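Local atomic coordinates of fimbrial subunit type 1 (Actinomyces oris, PDB entry 3UXF), a protein that serves as the major building block of the fimbriae that this bacterium displays on its surface, anchored to the cell-wall peptidoglycan. Residues A[185-190]-A[201-206]; A[189-194]-A[429-434]; A[240-245]-A[296-301]. One frame throughout, in Å; residues are numbered along the deposited sequence.

How the contacts relate
Contacts 1 and 3 lie in the same antiparallel sheet, in the order 185-190, 201-208, 295-302, 241-245, and touch where strands 201-208 and 295-302 meet: T202 packs on T299 and T204 on Q297. Each has one buried and one more polar face. The buried face is built round a linked lysine and a tyrosine in contact 1, but is aliphatic within the two segments of contact 3. Contact 1 lies nearest the middle of the chain, about 7 Å between centres against 14 to 15 Å. Contact 2, partly buried with D191 inside and K192 exposed, shares V189 and T190 with contact 1 and joins the end of strand 185-190 to a distant hairpin; side-chain-to-backbone hydrogen bonds replace a ladder.

Contact 1 of 3, residues A[185-190]-A[201-206]; sequences VDKQVT and ITYTIT
D186, Q188 and T190 pair with T206, T204 and T202 in an antiparallel ladder, three hydrogen-bonded pairs whose segment axes come within 4.7 Å of each other at 163°. The bonds are mostly short and straight; T190 N to T202 O measures 2.8 Å, while the return bond from T202 N to T190 O is longer, at 3.2 Å. On the buried face K187 reaches diagonally to Y203, past its own pair partner I205. Its chain is extended from end to end (chi1 -179°), which carries it over the ring: CE touches Y203 CD1 at 3.4 Å and NZ sits above the ring face, 3.9 Å from the centroid of Y203. This nitrogen is joined covalently to CG of N316 and hydrogen-bonded to D227, the lysine-asparagine isopeptide bond with a neighbouring acid known from Gram-positive pilins. It is therefore better read as an amide nitrogen over the ring than as a free ammonium group. The other face of Y203 is met off-centre by I201 CG2, and Q188 O lies at the ring edge. V189 stands alongside the tyrosine, pointing the same way; its CG2 touches both Y203 CE1 at 3.4 Å and I201 CG2 at 3.3 Å, the latter tight for two methyls. The other face of the hairpin is polar and hydrated. One water donates to Q188 OE1 and T204 O and accepts from T206 OG1 at 2.7 Å; another links T202 O with the hydroxyls of T190 and T204.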
loop_
_atom_site.group_PDB
_atom_site.type_symbol
_atom_site.label_atom_id
_atom_site.label_comp_id
_atom_site.label_asym_id
_atom_site.label_seq_id
_atom_site.Cartn_x
_atom_site.Cartn_y
_atom_site.Cartn_z
ATOM N N VAL A 185 2.312 3.416 5.079
ATOM C CA VAL A 185 1.187 3.722 4.222
ATOM C C VAL A 185 0.875 2.438 3.485
ATOM O O VAL A 185 1.784 1.703 3.096
ATOM C CB VAL A 185 1.493 4.863 3.249
ATOM C CG1 VAL A 185 1.812 6.161 4.026
ATOM C CG2 VAL A 185 2.639 4.491 2.314
ATOM N N ASP A 186 -0.407 2.166 3.254
ATOM C CA ASP A 186 -0.791 0.891 2.693
ATOM C C ASP A 186 -2.023 1.065 1.829
ATOM O O ASP A 186 -2.811 1.986 2.067
ATOM C CB ASP A 186 -1.139 -0.084 3.825
ATOM C CG ASP A 186 0.091 -0.445 4.666
ATOM O OD1 ASP A 186 0.881 -1.315 4.213
ATOM O OD2 ASP A 186 0.285 0.138 5.773
ATOM N N LYS A 187 -2.110 0.254 0.780
ATOM C CA LYS A 187 -3.335 0.224 -0.028
ATOM C C LYS A 187 -3.804 -1.203 -0.146
ATOM O O LYS A 187 -2.986 -2.106 -0.331
ATOM C CB LYS A 187 -3.087 0.796 -1.437
ATOM C CG LYS A 187 -4.376 0.787 -2.272
ATOM C CD LYS A 187 -4.155 1.615 -3.606
ATOM C CE LYS A 187 -5.388 1.421 -4.470
ATOM N NZ LYS A 187 -5.523 2.464 -5.534
ATOM N N GLN A 188 -5.113 -1.402 -0.026
ATOM C CA GLN A 188 -5.708 -2.715 -0.229
ATOM C C GLN A 188 -6.779 -2.619 -1.279
ATOM O O GLN A 188 -7.340 -1.537 -1.552
ATOM C CB GLN A 188 -6.414 -3.160 1.048
ATOM C CG GLN A 188 -5.437 -3.311 2.229
ATOM C CD GLN A 188 -6.160 -3.448 3.538
ATOM O OE1 GLN A 188 -6.486 -2.457 4.190
ATOM N NE2 GLN A 188 -6.444 -4.697 3.937
ATOM N N VAL A 189 -7.105 -3.764 -1.851
ATOM C CA VAL A 189 -8.220 -3.827 -2.791
ATOM C C VAL A 189 -9.145 -4.948 -2.358
ATOM O O VAL A 189 -8.695 -6.002 -1.882
ATOM C CB VAL A 189 -7.737 -4.050 -4.243
ATOM C CG1 VAL A 189 -6.991 -5.375 -4.383
ATOM C CG2 VAL A 189 -8.907 -4.036 -5.230
ATOM N N THR A 190 -10.455 -4.724 -2.490
ATOM C CA THR A 190 -11.409 -5.785 -2.251
ATOM C C THR A 190 -12.111 -6.047 -3.568
ATOM O O THR A 190 -12.867 -5.198 -4.030
ATOM C CB THR A 190 -12.459 -5.360 -1.201
ATOM O OG1 THR A 190 -11.788 -5.009 0.023
ATOM C CG2 THR A 190 -13.422 -6.509 -0.921
ATOM N N ILE A 201 -15.319 -2.356 -7.528
ATOM C CA ILE A 201 -14.143 -2.781 -6.765
ATOM C C ILE A 201 -13.907 -1.729 -5.685
ATOM O O ILE A 201 -14.079 -0.549 -5.936
ATOM C CB ILE A 201 -12.925 -2.936 -7.710
ATOM C CG1 ILE A 201 -13.104 -4.215 -8.568
ATOM C CG2 ILE A 201 -11.580 -2.946 -6.920
ATOM C CD1 ILE A 201 -12.031 -4.410 -9.650
ATOM N N THR A 202 -13.499 -2.131 -4.482
ATOM C CA THR A 202 -13.295 -1.158 -3.419
ATOM C C THR A 202 -11.807 -1.036 -3.085
ATOM O O THR A 202 -11.128 -2.055 -2.913
ATOM C CB THR A 202 -13.985 -1.587 -2.118
ATOM O OG1 THR A 202 -15.383 -1.871 -2.354
ATOM C CG2 THR A 202 -13.882 -0.483 -1.072
ATOM N N TYR A 203 -11.309 0.192 -3.012
ATOM C CA TYR A 203 -9.935 0.416 -2.568
ATOM C C TYR A 203 -9.903 1.050 -1.189
ATOM O O TYR A 203 -10.743 1.903 -0.866
ATOM C CB TYR A 203 -9.223 1.353 -3.541
ATOM C CG TYR A 203 -8.952 0.737 -4.903
ATOM C CD1 TYR A 203 -8.196 -0.414 -5.034
ATOM C CD2 TYR A 203 -9.433 1.333 -6.061
ATOM C CE1 TYR A 203 -7.906 -0.966 -6.251
ATOM C CE2 TYR A 203 -9.142 0.791 -7.316
ATOM C CZ TYR A 203 -8.396 -0.358 -7.411
ATOM O OH TYR A 203 -8.114 -0.904 -8.652
ATOM N N THR A 204 -8.966 0.605 -0.344
ATOM C CA THR A 204 -8.869 1.136 1.008
ATOM C C THR A 204 -7.445 1.563 1.212
ATOM O O THR A 204 -6.521 0.759 1.057
ATOM C CB THR A 204 -9.254 0.088 2.072
ATOM O OG1 THR A 204 -10.540 -0.482 1.771
ATOM C CG2 THR A 204 -9.243 0.726 3.491
ATOM N N ILE A 205 -7.244 2.853 1.493
ATOM C CA ILE A 205 -5.902 3.402 1.655
ATOM C C ILE A 205 -5.727 3.825 3.112
ATOM O O ILE A 205 -6.547 4.534 3.659
ATOM C CB ILE A 205 -5.695 4.641 0.765
ATOM C CG1 ILE A 205 -5.971 4.286 -0.691
ATOM C CG2 ILE A 205 -4.291 5.216 0.974
ATOM C CD1 ILE A 205 -6.260 5.514 -1.508
ATOM N N THR A 206 -4.670 3.348 3.776
ATOM C CA THR A 206 -4.509 3.618 5.185
ATOM C C THR A 206 -3.150 4.231 5.408
ATOM O O THR A 206 -2.136 3.635 5.030
ATOM C CB THR A 206 -4.656 2.303 6.013
ATOM O OG1 THR A 206 -5.889 1.659 5.660
ATOM C CG2 THR A 206 -4.710 2.596 7.504
HETATM O O HOH W 1 -0.901 1.988 7.073
HETATM O O HOH W 2 -5.347 -0.023 3.557
HETATM O O HOH W 3 -10.319 -2.466 -0.072
#

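Contact 2 of 3, residues A[189-194]-A[429-434]; sequences VTDKPA and DYVNGA
N432 and D191 exchange hydrogen bonds through their flat groups, each using a side-chain oxygen to take a backbone N-H from the other segment. The amide of N432 turns its OD1 to two successive donors: D191 N at 2.9 Å, nearly in line with the C=O bond, and K192 N at 3.0 Å, tilted well out of the amide plane. In return, OD1 of the D191 carboxylate accepts N432 N at 2.7 Å on its syn side, somewhat out of plane. The ring of Y430, within its own hairpin, has the A434 carbonyl carbon over one face and a water at its edge. That water donates to D191 OD2 at 2.6 Å and accepts from G433 N, so both carboxylate oxygens are tied to the hairpin; OD2 is also bonded to S351, which together with these links should fix the carboxylate's rotation. A chi1 of 53° folds the D191 carboxylate back over its own backbone, where OD1 can meet N432. Van der Waals contacts lie beside these bonds: V431 CG2 against K192 CA at 3.7 Å, and V189 CG1 on the backbone of G433, 3.4 Å from G433 N. Both partners are turns, type I over 191-194 and type I' over 431-434, the latter joining the two short strands of a hairpin in the prealbumin-like region. The contact thus ties that hairpin to the end of strand 185-190, beside strand 201-208, with strand 344-362 touching V189 on one segment and Y430 on the other.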
loop_
_atom_site.group_PDB
_atom_site.type_symbol
_atom_site.label_atom_id
_atom_site.label_comp_id
_atom_site.label_asym_id
_atom_site.label_seq_id
_atom_site.Cartn_x
_atom_site.Cartn_y
_atom_site.Cartn_z
ATOM N N VAL A 189 -7.105 -3.764 -1.851
ATOM C CA VAL A 189 -8.220 -3.827 -2.791
ATOM C C VAL A 189 -9.145 -4.948 -2.358
ATOM O O VAL A 189 -8.695 -6.002 -1.882
ATOM C CB VAL A 189 -7.737 -4.050 -4.243
ATOM C CG1 VAL A 189 -6.991 -5.375 -4.383
ATOM C CG2 VAL A 189 -8.907 -4.036 -5.230
ATOM N N THR A 190 -10.455 -4.724 -2.490
ATOM C CA THR A 190 -11.409 -5.785 -2.251
ATOM C C THR A 190 -12.111 -6.047 -3.568
ATOM O O THR A 190 -12.867 -5.198 -4.030
ATOM C CB THR A 190 -12.459 -5.360 -1.201
ATOM O OG1 THR A 190 -11.788 -5.009 0.023
ATOM C CG2 THR A 190 -13.422 -6.509 -0.921
ATOM N N ASP A 191 -11.806 -7.184 -4.190
ATOM C CA ASP A 191 -12.458 -7.554 -5.439
ATOM C C ASP A 191 -12.998 -8.953 -5.389
ATOM O O ASP A 191 -13.438 -9.472 -6.395
ATOM C CB ASP A 191 -11.482 -7.395 -6.607
ATOM C CG ASP A 191 -10.169 -8.127 -6.379
ATOM O OD1 ASP A 191 -10.192 -9.066 -5.583
ATOM O OD2 ASP A 191 -9.126 -7.735 -6.941
ATOM N N LYS A 192 -13.017 -9.550 -4.196
ATOM C CA LYS A 192 -13.788 -10.802 -4.057
ATOM C C LYS A 192 -15.265 -10.655 -4.531
ATOM O O LYS A 192 -15.802 -11.576 -5.153
ATOM C CB LYS A 192 -13.706 -11.324 -2.609
ATOM C CG LYS A 192 -14.328 -12.722 -2.439
ATOM C CD LYS A 192 -14.206 -13.212 -0.996
ATOM C CE LYS A 192 -12.791 -13.562 -0.661
ATOM N NZ LYS A 192 -12.619 -14.106 0.749
ATOM N N PRO A 193 -15.913 -9.507 -4.281
ATOM C CA PRO A 193 -17.269 -9.289 -4.808
ATOM C C PRO A 193 -17.340 -9.023 -6.298
ATOM O O PRO A 193 -18.463 -8.851 -6.795
ATOM C CB PRO A 193 -17.748 -8.037 -4.062
ATOM C CG PRO A 193 -16.916 -7.997 -2.834
ATOM C CD PRO A 193 -15.554 -8.506 -3.260
ATOM N N ALA A 194 -16.209 -9.007 -6.990
ATOM C CA ALA A 194 -16.204 -8.661 -8.412
ATOM C C ALA A 194 -15.549 -9.752 -9.279
ATOM O O ALA A 194 -14.629 -9.487 -10.049
ATOM C CB ALA A 194 -15.491 -7.288 -8.599
ATOM N N ASP A 429 -7.243 -17.699 -8.279
ATOM C CA ASP A 429 -6.095 -17.788 -7.384
ATOM C C ASP A 429 -5.418 -16.454 -7.081
ATOM O O ASP A 429 -4.298 -16.425 -6.593
ATOM C CB ASP A 429 -5.069 -18.785 -7.927
ATOM C CG ASP A 429 -4.466 -18.346 -9.245
ATOM O OD1 ASP A 429 -4.975 -17.379 -9.844
ATOM O OD2 ASP A 429 -3.483 -18.973 -9.681
ATOM N N TYR A 430 -6.102 -15.355 -7.366
ATOM C CA TYR A 430 -5.582 -14.034 -7.051
ATOM C C TYR A 430 -6.778 -13.158 -6.738
ATOM O O TYR A 430 -7.571 -12.838 -7.613
ATOM C CB TYR A 430 -4.766 -13.459 -8.208
ATOM C CG TYR A 430 -3.743 -12.422 -7.789
ATOM C CD1 TYR A 430 -2.393 -12.731 -7.742
ATOM C CD2 TYR A 430 -4.129 -11.135 -7.448
ATOM C CE1 TYR A 430 -1.457 -11.790 -7.367
ATOM C CE2 TYR A 430 -3.199 -10.184 -7.074
ATOM C CZ TYR A 430 -1.864 -10.518 -7.034
ATOM O OH TYR A 430 -0.933 -9.579 -6.660
ATOM N N VAL A 431 -6.915 -12.799 -5.472
ATOM C CA VAL A 431 -8.072 -12.053 -5.027
ATOM C C VAL A 431 -7.702 -11.121 -3.887
ATOM O O VAL A 431 -6.794 -11.402 -3.112
ATOM C CB VAL A 431 -9.183 -13.015 -4.569
ATOM C CG1 VAL A 431 -8.700 -13.865 -3.408
ATOM C CG2 VAL A 431 -10.441 -12.254 -4.203
ATOM N N ASN A 432 -8.411 -10.007 -3.797
ATOM C CA ASN A 432 -8.167 -9.032 -2.748
ATOM C C ASN A 432 -6.705 -8.592 -2.657
ATOM O O ASN A 432 -6.214 -8.271 -1.579
ATOM C CB ASN A 432 -8.676 -9.550 -1.399
ATOM C CG ASN A 432 -10.194 -9.595 -1.326
ATOM O OD1 ASN A 432 -10.884 -9.000 -2.150
ATOM N ND2 ASN A 432 -10.717 -10.301 -0.333
ATOM N N GLY A 433 -6.017 -8.576 -3.795
ATOM C CA GLY A 433 -4.703 -8.000 -3.869
ATOM C C GLY A 433 -3.585 -8.950 -3.540
ATOM O O GLY A 433 -2.436 -8.497 -3.440
ATOM N N ALA A 434 -3.909 -10.230 -3.402
ATOM C CA ALA A 434 -2.852 -11.196 -3.112
ATOM C C ALA A 434 -3.090 -12.502 -3.814
ATOM O O ALA A 434 -4.221 -12.932 -4.008
ATOM C CB ALA A 434 -2.770 -11.402 -1.629
HETATM O O HOH W 4 -5.401 -5.884 -0.891
HETATM O O HOH W 5 -6.846 -8.892 -6.541
#

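Contact 3 of 3, residues A[240-245]-A[296-301]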
loop_
_atom_site.group_PDB
_atom_site.type_symbol
_atom_site.label_atom_id
_atom_site.label_comp_id
_atom_site.label_asym_id
_atom_site.label_seq_id
_atom_site.Cartn_x
_atom_site.Cartn_y
_atom_site.Cartn_z
ATOM N N PRO A 240 -16.227 8.612 -1.988
ATOM C CA PRO A 240 -15.248 8.344 -0.930
ATOM C C PRO A 240 -15.863 8.350 0.477
ATOM O O PRO A 240 -16.825 9.106 0.735
ATOM C CB PRO A 240 -14.270 9.516 -1.033
ATOM C CG PRO A 240 -14.994 10.566 -1.852
ATOM C CD PRO A 240 -15.944 9.861 -2.730
ATOM N N VAL A 241 -15.244 7.556 1.366
ATOM C CA VAL A 241 -15.519 7.583 2.789
ATOM C C VAL A 241 -14.157 7.762 3.445
ATOM O O VAL A 241 -13.202 7.069 3.077
ATOM C CB VAL A 241 -16.168 6.283 3.270
ATOM C CG1 VAL A 241 -16.345 6.336 4.776
ATOM C CG2 VAL A 241 -17.517 6.133 2.615
ATOM N N VAL A 242 -14.056 8.718 4.365
ATOM C CA VAL A 242 -12.797 9.027 5.034
ATOM C C VAL A 242 -12.996 8.899 6.532
ATOM O O VAL A 242 -13.931 9.461 7.086
ATOM C CB VAL A 242 -12.308 10.456 4.729
ATOM C CG1 VAL A 242 -10.941 10.710 5.381
ATOM C CG2 VAL A 242 -12.226 10.644 3.191
ATOM N N LYS A 243 -12.113 8.151 7.165
ATOM C CA LYS A 243 -12.189 7.917 8.612
ATOM C C LYS A 243 -10.849 8.122 9.272
ATOM O O LYS A 243 -9.797 8.009 8.642
ATOM C CB LYS A 243 -12.596 6.472 8.897
ATOM C CG LYS A 243 -13.971 6.071 8.281
ATOM C CD LYS A 243 -14.307 4.655 8.690
ATOM C CE LYS A 243 -15.687 4.296 8.206
ATOM N NZ LYS A 243 -16.051 2.936 8.728
ATOM N N ILE A 244 -10.884 8.346 10.577
ATOM C CA ILE A 244 -9.675 8.175 11.370
ATOM C C ILE A 244 -9.892 6.867 12.110
ATOM O O ILE A 244 -10.886 6.732 12.819
ATOM C CB ILE A 244 -9.491 9.335 12.351
ATOM C CG1 ILE A 244 -9.330 10.661 11.605
ATOM C CG2 ILE A 244 -8.231 9.083 13.239
ATOM C CD1 ILE A 244 -9.206 11.888 12.546
ATOM N N VAL A 245 -8.991 5.902 11.914
ATOM C CA VAL A 245 -9.126 4.564 12.504
ATOM C C VAL A 245 -8.087 4.350 13.575
ATOM O O VAL A 245 -7.170 5.129 13.704
ATOM C CB VAL A 245 -9.054 3.426 11.457
ATOM C CG1 VAL A 245 -10.199 3.603 10.422
ATOM C CG2 VAL A 245 -7.719 3.379 10.740
ATOM N N LEU A 296 -5.253 7.645 8.998
ATOM C CA LEU A 296 -6.377 8.020 8.112
ATOM C C LEU A 296 -6.710 6.828 7.222
ATOM O O LEU A 296 -5.835 6.131 6.743
ATOM C CB LEU A 296 -6.056 9.256 7.245
ATOM C CG LEU A 296 -7.317 9.985 6.714
ATOM C CD1 LEU A 296 -8.029 10.797 7.756
ATOM C CD2 LEU A 296 -6.975 10.856 5.509
ATOM N N GLN A 297 -8.001 6.586 7.014
ATOM C CA GLN A 297 -8.411 5.518 6.133
ATOM C C GLN A 297 -9.356 6.115 5.080
ATOM O O GLN A 297 -10.417 6.682 5.392
ATOM C CB GLN A 297 -9.151 4.409 6.899
ATOM C CG GLN A 297 -9.555 3.261 6.043
ATOM C CD GLN A 297 -10.600 2.399 6.734
ATOM O OE1 GLN A 297 -11.802 2.741 6.762
ATOM N NE2 GLN A 297 -10.151 1.307 7.331
ATOM N N VAL A 298 -8.949 5.982 3.827
ATOM C CA VAL A 298 -9.739 6.474 2.704
ATOM C C VAL A 298 -10.290 5.265 1.939
ATOM O O VAL A 298 -9.533 4.432 1.467
ATOM C CB VAL A 298 -8.861 7.345 1.773
ATOM C CG1 VAL A 298 -9.588 7.651 0.457
ATOM C CG2 VAL A 298 -8.465 8.647 2.449
ATOM N N THR A 299 -11.601 5.241 1.724
ATOM C CA THR A 299 -12.213 4.172 0.918
ATOM C C THR A 299 -12.652 4.824 -0.379
ATOM O O THR A 299 -13.338 5.867 -0.322
ATOM C CB THR A 299 -13.430 3.565 1.636
ATOM O OG1 THR A 299 -13.012 3.014 2.891
ATOM C CG2 THR A 299 -14.049 2.456 0.775
ATOM N N LEU A 300 -12.210 4.249 -1.502
ATOM C CA LEU A 300 -12.624 4.702 -2.837
ATOM C C LEU A 300 -13.423 3.589 -3.449
ATOM O O LEU A 300 -12.999 2.422 -3.420
ATOM C CB LEU A 300 -11.413 5.058 -3.698
ATOM C CG LEU A 300 -10.549 6.218 -3.169
ATOM C CD1 LEU A 300 -9.361 6.474 -4.147
ATOM C CD2 LEU A 300 -11.399 7.475 -2.936
ATOM N N ASN A 301 -14.578 3.925 -4.023
ATOM C CA ASN A 301 -15.437 2.897 -4.606
ATOM C C ASN A 301 -15.321 2.993 -6.119
ATOM O O ASN A 301 -15.968 3.850 -6.749
ATOM C CB ASN A 301 -16.854 3.138 -4.114
ATOM C CG ASN A 301 -16.953 3.046 -2.597
ATOM O OD1 ASN A 301 -16.797 1.956 -1.979
ATOM N ND2 ASN A 301 -17.271 4.179 -1.976
HETATM O O HOH W 6 -14.075 1.412 7.162
#
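L296 reaches across to V242, and the two aliphatic side chains meet at a slant on the buried face of the sheet. A chi1 of -159° carries L296 CG toward the partner strand, where CD1 touches V242 CG1 at 3.8 Å and also comes within 4.1 Å of I244 CG1. V242 is flanked more loosely by V298, and beyond it the ring of P240 closes the row, its CB 4.0 Å from L300 CD2. On the other face K243 and Q297 lie side by side, pointing the same way, with K243 CD 3.7 Å from Q297 OE1. A water completes this pair, accepting from K243 NZ and donating to Q297 OE1 at 2.7 Å, while the lysine also forms a salt bridge with E249. V245 comes across Q297 at about a right angle and sets CG1 against Q297 CB at 3.8 Å. The backbones under these side chains are tied by four bonds, between V241 and T299 and between K243 and Q297; the shortest include T299 N to V241 O at 2.8 Å. I273 of strand 269-275 packs on P240, V242 and V298, and L275 of the same strand on L296. An apolar face laid against a second sheet in this way, with the other more polar and partly exposed, fits the beta sandwich architecture of this pilin.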